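Local coordinates for putative lipoprotein (Parabacteroides distasonis, PDB 4FVS) that is of unknown function but, as a putative exported lipoprotein of the LolA/LolB clan, may bind lipid, at residues E46-Y51 and K63-A68; L83-V88 and K137-K142; F102-N107 and Y119-S124. One frame throughout, in Å; residues are numbered along the deposited sequence.

Contact 1: residues E46-Y51 and K63-A68; sequences EVEADY and KGDIKA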
loop_
_atom_site.group_PDB
_atom_site.type_symbol
_atom_site.label_atom_id
_atom_site.label_comp_id
_atom_site.label_asym_id
_atom_site.label_seq_id
_atom_site.Cartn_x
_atom_site.Cartn_y
_atom_site.Cartn_z
ATOM N N GLU A 46 -5.282 -16.457 -4.801
ATOM C CA GLU A 46 -6.042 -15.327 -4.264
ATOM C C GLU A 46 -5.889 -15.325 -2.743
ATOM O O GLU A 46 -5.959 -16.385 -2.125
ATOM C CB GLU A 46 -7.515 -15.381 -4.695
ATOM C CG GLU A 46 -8.250 -14.062 -4.504
ATOM C CD GLU A 46 -9.503 -13.832 -5.338
ATOM O OE1 GLU A 46 -9.978 -14.786 -6.000
ATOM O OE2 GLU A 46 -10.005 -12.684 -5.337
ATOM N N VAL A 47 -5.600 -14.164 -2.149
ATOM C CA VAL A 47 -5.398 -14.034 -0.698
ATOM C C VAL A 47 -6.281 -12.905 -0.164
ATOM O O VAL A 47 -6.340 -11.831 -0.766
ATOM C CB VAL A 47 -3.900 -13.810 -0.332
ATOM C CG1 VAL A 47 -3.723 -13.364 1.117
ATOM C CG2 VAL A 47 -3.077 -15.062 -0.593
ATOM N N GLU A 48 -6.968 -13.157 0.959
ATOM C CA GLU A 48 -7.787 -12.161 1.630
ATOM C C GLU A 48 -7.226 -11.948 3.052
ATOM O O GLU A 48 -7.134 -12.896 3.828
ATOM C CB GLU A 48 -9.283 -12.555 1.646
ATOM C CG GLU A 48 -10.167 -11.411 2.122
ATOM C CD GLU A 48 -11.670 -11.496 2.038
ATOM O OE1 GLU A 48 -12.157 -11.230 0.921
ATOM O OE2 GLU A 48 -12.333 -11.460 3.102
ATOM N N ALA A 49 -6.839 -10.717 3.370
ATOM C CA ALA A 49 -6.298 -10.370 4.676
ATOM C C ALA A 49 -7.129 -9.301 5.378
ATOM O O ALA A 49 -7.697 -8.436 4.712
ATOM C CB ALA A 49 -4.874 -9.882 4.525
ATOM N N ASP A 50 -7.208 -9.379 6.724
ATOM C CA ASP A 50 -7.874 -8.391 7.573
ATOM C C ASP A 50 -6.868 -7.383 8.051
ATOM O O ASP A 50 -5.699 -7.728 8.229
ATOM C CB ASP A 50 -8.583 -9.030 8.779
ATOM C CG ASP A 50 -9.898 -9.669 8.429
ATOM O OD1 ASP A 50 -10.826 -8.932 8.040
ATOM O OD2 ASP A 50 -10.018 -10.905 8.589
ATOM N N TYR A 51 -7.303 -6.126 8.236
ATOM C CA TYR A 51 -6.414 -5.093 8.747
ATOM C C TYR A 51 -7.126 -4.292 9.810
ATOM O O TYR A 51 -8.348 -4.171 9.782
ATOM C CB TYR A 51 -5.864 -4.187 7.630
ATOM C CG TYR A 51 -6.870 -3.274 6.960
ATOM C CD1 TYR A 51 -7.213 -2.050 7.526
ATOM C CD2 TYR A 51 -7.392 -3.579 5.703
ATOM C CE1 TYR A 51 -8.103 -1.184 6.899
ATOM C CE2 TYR A 51 -8.284 -2.713 5.062
ATOM C CZ TYR A 51 -8.635 -1.513 5.665
ATOM O OH TYR A 51 -9.513 -0.642 5.057
ATOM N N LYS A 63 -10.727 -0.214 10.086
ATOM C CA LYS A 63 -10.668 -1.658 10.003
ATOM C C LYS A 63 -11.363 -2.056 8.714
ATOM O O LYS A 63 -12.295 -1.371 8.274
ATOM C CB LYS A 63 -11.275 -2.359 11.257
ATOM C CG LYS A 63 -12.735 -2.015 11.551
ATOM C CD LYS A 63 -13.380 -2.946 12.553
ATOM C CE LYS A 63 -14.871 -2.690 12.705
ATOM N NZ LYS A 63 -15.171 -1.564 13.625
ATOM N N GLY A 64 -10.877 -3.132 8.113
ATOM C CA GLY A 64 -11.402 -3.660 6.870
ATOM C C GLY A 64 -10.617 -4.861 6.414
ATOM O O GLY A 64 -9.845 -5.429 7.190
ATOM N N ASP A 65 -10.794 -5.235 5.146
ATOM C CA ASP A 65 -10.103 -6.360 4.536
ATOM C C ASP A 65 -9.510 -5.953 3.162
ATOM O O ASP A 65 -9.996 -5.019 2.521
ATOM C CB ASP A 65 -11.023 -7.578 4.417
ATOM C CG ASP A 65 -12.424 -7.308 3.920
ATOM O OD1 ASP A 65 -12.573 -6.959 2.718
ATOM O OD2 ASP A 65 -13.381 -7.519 4.707
ATOM N N ILE A 66 -8.435 -6.632 2.757
ATOM C CA ILE A 66 -7.727 -6.338 1.525
ATOM C C ILE A 66 -7.499 -7.628 0.762
ATOM O O ILE A 66 -7.200 -8.661 1.366
ATOM C CB ILE A 66 -6.407 -5.555 1.795
ATOM C CG1 ILE A 66 -5.769 -5.048 0.484
ATOM C CG2 ILE A 66 -5.409 -6.331 2.645
ATOM C CD1 ILE A 66 -5.216 -3.668 0.551
ATOM N N LYS A 67 -7.713 -7.584 -0.567
ATOM C CA LYS A 67 -7.529 -8.750 -1.437
ATOM C C LYS A 67 -6.279 -8.582 -2.309
ATOM O O LYS A 67 -5.937 -7.480 -2.707
ATOM C CB LYS A 67 -8.765 -9.020 -2.307
ATOM C CG LYS A 67 -9.776 -9.957 -1.672
ATOM C CD LYS A 67 -10.682 -10.595 -2.726
ATOM C CE LYS A 67 -11.504 -11.750 -2.180
ATOM N NZ LYS A 67 -12.214 -12.500 -3.248
ATOM N N ALA A 68 -5.571 -9.677 -2.521
ATOM C CA ALA A 68 -4.377 -9.769 -3.359
ATOM C C ALA A 68 -4.483 -11.002 -4.208
ATOM O O ALA A 68 -4.949 -12.032 -3.711
ATOM C CB ALA A 68 -3.113 -9.818 -2.508
#

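Contact 2: residues L83-V88 and K137-K142; sequences LSYPGV and KDMAIK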
loop_
_atom_site.group_PDB
_atom_site.type_symbol
_atom_site.label_atom_id
_atom_site.label_comp_id
_atom_site.label_asym_id
_atom_site.label_seq_id
_atom_site.Cartn_x
_atom_site.Cartn_y
_atom_site.Cartn_z
ATOM N N LEU A 83 -2.238 3.866 0.170
ATOM C CA LEU A 83 -2.638 4.959 1.064
ATOM C C LEU A 83 -2.527 4.579 2.548
ATOM O O LEU A 83 -3.065 5.287 3.400
ATOM C CB LEU A 83 -4.058 5.441 0.751
ATOM C CG LEU A 83 -4.382 5.788 -0.725
ATOM C CD1 LEU A 83 -5.811 6.096 -0.872
ATOM C CD2 LEU A 83 -3.568 6.961 -1.221
ATOM N N SER A 84 -1.787 3.489 2.854
ATOM C CA SER A 84 -1.447 2.998 4.202
ATOM C C SER A 84 -0.402 3.902 4.857
ATOM O O SER A 84 0.718 3.436 5.150
ATOM C CB SER A 84 -0.883 1.576 4.128
ATOM O OG SER A 84 -1.743 0.651 3.493
ATOM N N TYR A 85 -0.703 5.211 5.000
ATOM C CA TYR A 85 0.309 6.099 5.563
ATOM C C TYR A 85 -0.354 7.182 6.366
ATOM O O TYR A 85 -1.509 7.502 6.078
ATOM C CB TYR A 85 1.244 6.682 4.487
ATOM C CG TYR A 85 0.576 7.460 3.370
ATOM C CD1 TYR A 85 0.300 8.822 3.513
ATOM C CD2 TYR A 85 0.358 6.878 2.124
ATOM C CE1 TYR A 85 -0.253 9.560 2.476
ATOM C CE2 TYR A 85 -0.163 7.620 1.063
ATOM C CZ TYR A 85 -0.463 8.962 1.245
ATOM O OH TYR A 85 -0.962 9.720 0.219
ATOM N N PRO A 86 0.396 7.756 7.351
ATOM C CA PRO A 86 -0.173 8.773 8.257
ATOM C C PRO A 86 -1.000 9.899 7.596
ATOM O O PRO A 86 -2.057 10.192 8.114
ATOM C CB PRO A 86 1.074 9.354 8.916
ATOM C CG PRO A 86 2.010 8.218 8.980
ATOM C CD PRO A 86 1.779 7.402 7.763
ATOM N N GLY A 87 -0.550 10.503 6.496
ATOM C CA GLY A 87 -1.304 11.559 5.803
ATOM C C GLY A 87 -2.767 11.257 5.479
ATOM O O GLY A 87 -3.635 12.139 5.589
ATOM N N VAL A 88 -3.048 9.995 5.060
ATOM C CA VAL A 88 -4.386 9.469 4.741
ATOM C C VAL A 88 -5.061 8.906 6.057
ATOM O O VAL A 88 -6.177 9.316 6.402
ATOM C CB VAL A 88 -4.307 8.371 3.615
ATOM C CG1 VAL A 88 -5.622 7.628 3.435
ATOM C CG2 VAL A 88 -3.855 8.941 2.289
ATOM N N LYS A 137 -13.244 12.650 -1.014
ATOM C CA LYS A 137 -11.993 13.112 -1.603
ATOM C C LYS A 137 -11.599 12.198 -2.717
ATOM O O LYS A 137 -11.704 10.975 -2.585
ATOM C CB LYS A 137 -10.835 13.159 -0.570
ATOM C CG LYS A 137 -10.751 14.362 0.344
ATOM C CD LYS A 137 -9.516 14.228 1.248
ATOM C CE LYS A 137 -9.412 15.301 2.309
ATOM N NZ LYS A 137 -8.296 15.025 3.257
ATOM N N ASP A 138 -11.099 12.778 -3.802
ATOM C CA ASP A 138 -10.514 12.052 -4.923
ATOM C C ASP A 138 -9.037 11.919 -4.706
ATOM O O ASP A 138 -8.404 12.897 -4.308
ATOM C CB ASP A 138 -10.758 12.788 -6.250
ATOM C CG ASP A 138 -12.090 12.574 -6.891
ATOM O OD1 ASP A 138 -12.438 11.396 -7.150
ATOM O OD2 ASP A 138 -12.724 13.582 -7.265
HETATM N N MSE A 139 -8.469 10.746 -4.981
HETATM C CA MSE A 139 -7.026 10.580 -4.893
HETATM C C MSE A 139 -6.559 9.837 -6.103
HETATM O O MSE A 139 -7.014 8.716 -6.348
HETATM C CB MSE A 139 -6.604 9.883 -3.604
HETATM C CG MSE A 139 -7.214 10.540 -2.375
HETATM SE SE MSE A 139 -6.447 9.954 -0.764
HETATM C CE MSE A 139 -4.757 10.803 -0.908
ATOM N N ALA A 140 -5.715 10.495 -6.910
ATOM C CA ALA A 140 -5.182 9.927 -8.135
ATOM C C ALA A 140 -3.728 9.502 -7.958
ATOM O O ALA A 140 -2.874 10.324 -7.646
ATOM C CB ALA A 140 -5.309 10.926 -9.268
ATOM N N ILE A 141 -3.469 8.198 -8.086
ATOM C CA ILE A 141 -2.134 7.601 -8.027
ATOM C C ILE A 141 -1.765 7.312 -9.477
ATOM O O ILE A 141 -2.358 6.438 -10.103
ATOM C CB ILE A 141 -2.067 6.356 -7.089
ATOM C CG1 ILE A 141 -2.593 6.686 -5.671
ATOM C CG2 ILE A 141 -0.642 5.774 -7.026
ATOM C CD1 ILE A 141 -3.380 5.494 -5.042
ATOM N N LYS A 142 -0.828 8.087 -10.022
ATOM C CA LYS A 142 -0.475 8.007 -11.436
ATOM C C LYS A 142 1.039 8.109 -11.635
ATOM O O LYS A 142 1.775 8.266 -10.670
ATOM C CB LYS A 142 -1.207 9.150 -12.204
ATOM C CG LYS A 142 -0.983 10.542 -11.599
ATOM C CD LYS A 142 -1.998 11.552 -12.059
ATOM C CE LYS A 142 -1.843 12.839 -11.271
ATOM N NZ LYS A 142 -2.956 13.788 -11.522
#

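Contact 3: residues F102-N107 and Y119-S124; sequences FINYPN and YFDEAS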
loop_
_atom_site.group_PDB
_atom_site.type_symbol
_atom_site.label_atom_id
_atom_site.label_comp_id
_atom_site.label_asym_id
_atom_site.label_seq_id
_atom_site.Cartn_x
_atom_site.Cartn_y
_atom_site.Cartn_z
ATOM N N PHE A 102 -7.933 -2.436 -8.230
ATOM C CA PHE A 102 -6.781 -3.341 -8.163
ATOM C C PHE A 102 -5.732 -2.901 -9.152
ATOM O O PHE A 102 -6.033 -2.702 -10.327
ATOM C CB PHE A 102 -7.203 -4.785 -8.416
ATOM C CG PHE A 102 -7.971 -5.420 -7.268
ATOM C CD1 PHE A 102 -7.304 -5.934 -6.161
ATOM C CD2 PHE A 102 -9.352 -5.546 -7.314
ATOM C CE1 PHE A 102 -8.010 -6.550 -5.125
ATOM C CE2 PHE A 102 -10.051 -6.168 -6.276
ATOM C CZ PHE A 102 -9.379 -6.665 -5.195
ATOM N N ILE A 103 -4.510 -2.711 -8.675
ATOM C CA ILE A 103 -3.379 -2.303 -9.509
ATOM C C ILE A 103 -2.277 -3.369 -9.474
ATOM O O ILE A 103 -2.088 -4.034 -8.454
ATOM C CB ILE A 103 -2.836 -0.921 -9.095
ATOM C CG1 ILE A 103 -2.451 -0.886 -7.582
ATOM C CG2 ILE A 103 -3.853 0.172 -9.476
ATOM C CD1 ILE A 103 -1.618 0.347 -7.088
ATOM N N ASN A 104 -1.554 -3.526 -10.590
ATOM C CA ASN A 104 -0.465 -4.495 -10.686
ATOM C C ASN A 104 0.786 -4.004 -9.974
ATOM O O ASN A 104 0.992 -2.788 -9.824
ATOM C CB ASN A 104 -0.117 -4.805 -12.137
ATOM C CG ASN A 104 0.588 -3.692 -12.883
ATOM O OD1 ASN A 104 0.290 -2.518 -12.734
ATOM N ND2 ASN A 104 1.533 -4.036 -13.724
ATOM N N TYR A 105 1.631 -4.976 -9.565
ATOM C CA TYR A 105 2.931 -4.770 -8.978
ATOM C C TYR A 105 3.900 -5.603 -9.800
ATOM O O TYR A 105 3.896 -6.832 -9.719
ATOM C CB TYR A 105 2.950 -5.088 -7.466
ATOM C CG TYR A 105 2.346 -3.978 -6.633
ATOM C CD1 TYR A 105 0.964 -3.855 -6.491
ATOM C CD2 TYR A 105 3.150 -3.028 -6.017
ATOM C CE1 TYR A 105 0.398 -2.813 -5.758
ATOM C CE2 TYR A 105 2.596 -1.974 -5.284
ATOM C CZ TYR A 105 1.218 -1.871 -5.158
ATOM O OH TYR A 105 0.660 -0.859 -4.414
ATOM N N PRO A 106 4.669 -4.955 -10.691
ATOM C CA PRO A 106 5.607 -5.707 -11.538
ATOM C C PRO A 106 6.699 -6.411 -10.723
ATOM O O PRO A 106 7.051 -5.966 -9.641
ATOM C CB PRO A 106 6.207 -4.624 -12.448
ATOM C CG PRO A 106 5.241 -3.486 -12.395
ATOM C CD PRO A 106 4.744 -3.510 -10.975
ATOM N N ASN A 107 7.179 -7.550 -11.226
ATOM C CA ASN A 107 8.221 -8.389 -10.648
ATOM C C ASN A 107 9.543 -8.114 -11.371
ATOM O O ASN A 107 9.729 -8.551 -12.512
ATOM C CB ASN A 107 7.825 -9.870 -10.752
ATOM C CG ASN A 107 8.863 -10.876 -10.301
ATOM O OD1 ASN A 107 9.806 -10.572 -9.549
ATOM N ND2 ASN A 107 8.665 -12.121 -10.718
ATOM N N TYR A 119 4.934 -1.601 -17.739
ATOM C CA TYR A 119 3.573 -1.061 -17.627
ATOM C C TYR A 119 3.072 -1.090 -16.183
ATOM O O TYR A 119 3.193 -2.108 -15.499
ATOM C CB TYR A 119 2.573 -1.820 -18.535
ATOM C CG TYR A 119 1.165 -1.253 -18.478
ATOM C CD1 TYR A 119 0.786 -0.175 -19.285
ATOM C CD2 TYR A 119 0.218 -1.767 -17.589
ATOM C CE1 TYR A 119 -0.493 0.387 -19.190
ATOM C CE2 TYR A 119 -1.065 -1.215 -17.494
ATOM C CZ TYR A 119 -1.414 -0.143 -18.296
ATOM O OH TYR A 119 -2.675 0.380 -18.186
ATOM N N PHE A 120 2.461 0.016 -15.756
ATOM C CA PHE A 120 1.863 0.158 -14.427
ATOM C C PHE A 120 0.440 0.620 -14.530
ATOM O O PHE A 120 0.175 1.590 -15.224
ATOM C CB PHE A 120 2.631 1.169 -13.563
ATOM C CG PHE A 120 3.995 0.786 -13.072
ATOM C CD1 PHE A 120 5.123 1.070 -13.823
ATOM C CD2 PHE A 120 4.163 0.223 -11.812
ATOM C CE1 PHE A 120 6.398 0.758 -13.346
ATOM C CE2 PHE A 120 5.441 -0.081 -11.330
ATOM C CZ PHE A 120 6.550 0.171 -12.114
ATOM N N ASP A 121 -0.472 -0.026 -13.809
ATOM C CA ASP A 121 -1.852 0.417 -13.751
ATOM C C ASP A 121 -1.946 1.712 -12.976
ATOM O O ASP A 121 -1.172 1.895 -12.050
ATOM C CB ASP A 121 -2.713 -0.647 -13.050
ATOM C CG ASP A 121 -2.913 -1.946 -13.779
ATOM O OD1 ASP A 121 -3.101 -1.914 -15.016
ATOM O OD2 ASP A 121 -3.018 -2.978 -13.107
ATOM N N GLU A 122 -2.883 2.585 -13.299
ATOM C CA GLU A 122 -3.113 3.780 -12.494
ATOM C C GLU A 122 -4.261 3.542 -11.535
ATOM O O GLU A 122 -5.141 2.706 -11.786
ATOM C CB GLU A 122 -3.418 5.003 -13.352
ATOM C CG GLU A 122 -2.190 5.553 -14.036
ATOM C CD GLU A 122 -2.415 6.824 -14.826
ATOM O OE1 GLU A 122 -3.590 7.189 -15.082
ATOM O OE2 GLU A 122 -1.394 7.455 -15.188
ATOM N N ALA A 123 -4.325 4.361 -10.508
ATOM C CA ALA A 123 -5.401 4.309 -9.542
ATOM C C ALA A 123 -6.018 5.685 -9.370
ATOM O O ALA A 123 -5.316 6.690 -9.335
ATOM C CB ALA A 123 -4.868 3.798 -8.210
ATOM N N SER A 124 -7.323 5.740 -9.311
ATOM C CA SER A 124 -8.051 6.957 -8.988
ATOM C C SER A 124 -9.231 6.507 -8.180
ATOM O O SER A 124 -10.261 6.052 -8.707
ATOM C CB SER A 124 -8.420 7.801 -10.203
ATOM O OG SER A 124 -9.083 8.999 -9.812
#

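Contact 1: residues E46-Y51 and K63-A68
Tyr51 lays its ring over Gly64 where the two arms of a β-hairpin, strands 44-54 and 60-71, pair antiparallel. A chi1 of 69° places CG of Tyr51 between its own backbone N and carbonyl carbon, which carries the ring across to the partner strand instead of out from the sheet. Gly64 CA then sits 3.9 Å from the centroid of the Tyr51 ring, a CH-pi contact over the face; this cross-strand pairing is known as aromatic rescue of glycine. The phenol occupies the side where Gly64 has no side chain, and its OH is hydrogen-bonded to Asn62 OD1. On the same buried face Ala49 CB meets Ile66 CG2 at 4.1 Å, Val47 packs on Val35 and Val38 of strand 27-41, and Ala68 on Phe75 and Leu77 of strand 74-78. The opposite face is charged. There the extended chain of Lys67 reaches out between two glutamates. NZ of Lys67 makes a salt bridge of 3.0 Å to OE2 of Glu46, coming from above the carboxylate, 69° out of its plane. Glu48 lies on the other side: its OE1 lies beside Lys67 CE, while NZ is 4.4 Å off, beyond a salt bridge. Farther along, Asp50 OD1 and Asp65 OD2 come within 4.4 Å as like charges, which may raise the proton affinity of either. Six backbone bonds join the strands; the one from Ala49 N to Ile66 O, 2.9 Å long, is almost straight, with 176° at the hydrogen.

Contact 2: residues L83-V88 and K137-K142
Ser84 OG is gripped by Glu81 O and Tyr53 OH, with a weak third bond to Tyr33 OH, which probably steadies the turn from which Leu83 reaches Met139 and Ile141, and Tyr85 reaches Met139. Ser84 is the centre of an inverse gamma turn, closed by a weak bond of 2.9 Å from Tyr85 N to Leu83 O. Tyr85 then stands at the N-cap of the short helix 86-89, its carbonyl O taking the N-H of Val88 at 3.1 Å. Across the contact the packing is mostly apolar and centres on Met139, deposited as selenomethionine. Its side chain runs out from the strand and bends at the last torsion, chi3 72°, so that CE turns in among Leu83, Tyr85 and Val88. CE lies 3.8 Å from Val88 CG2, and the two side chains run alongside one another, pointing in opposing senses. The two methyls of Leu83 divide the work: CD1 rests on Met139 SE at 3.9 Å, whereas CD2 touches Met139 CE at 4.0 Å and Ile141 CD1 at 4.1 Å. The fold is consistent with the strongly curved antiparallel β structure of the LolA/LolB clan, whose members form an unclosed barrel; here the helical turn packs against strand 132-154, while Tyr85 also reaches Ile168 of strand 157-171 and, like Pro86, Ser207 and Thr209 of strand 205-214. Tyr85 meets Met139 head on, its hydroxyl O 4.1 Å from CE in plain van der Waals contact. Ile168, Thr170 and Ile127 pack round the selenomethionine from the neighbouring strands. Beside this buried cluster Lys137 makes a salt bridge to Glu91 and Asp138 another to Lys126.

Contact 3: residues F102-N107 and Y119-S124
Edge strand 102-104 meets the run leading into strand 123-129 through a reciprocal pair of side-chain-to-backbone bonds between Asn104 and Asp121. Asn104 N gives its hydrogen to Asp121 OD2 at 3.0 Å, on the anti side of the carboxylate, and Asp121 N gives its own to Asn104 OD1 at 2.8 Å. With CG of Asn104 between its backbone N and carbonyl carbon, chi1 72°, the amide stretches along the partner run, and ND2 donates to Tyr119 O at 3.1 Å, the acceptor lying in the amide plane. A second partner of ND2, Glu74 OE2, helps to fix the rotation of this amide. With an alanine here, Asp121 N and Tyr119 O would probably be left without their mates, and residues 119-121 would be freer to shift against the strand. On one flank Ile103 CG2 packs 4.0 Å from Ala123 CB; on the other Pro106 lies over one face of the Phe120 ring, its CG 4.0 Å from the centroid in a CH-pi contact. Arg144 of strand 132-154 binds both carbonyls, Asn104 O and Asp121 O. Side-chain amide and carboxylate thus stand in for ladder bonds between two oppositely running segments, closing a long loop at the edge of an antiparallel β fold.

Overall arrangement
From the N terminus, contact 1 comes first and closes the short hairpin between strands 44-54 and 60-71. Contact 2 opens afterwards at 83-88 and closes a much longer loop on strand 132-154; contact 3, between 102-107 and 119-124, is nested inside that loop. Contacts 2 and 3 lie side by side, because strands 123-129 and 132-154 are neighbours: Ile141 N probably bonds to Ala123 O, and their centres are about 15 Å apart. Contact 3 also touches contact 1, Phe102 CE1 packing 3.3 Å from Lys67 O. Contacts 1 and 2 do not meet directly; contact 3, which touches both, lies between the hairpin and the region of strand 132-154.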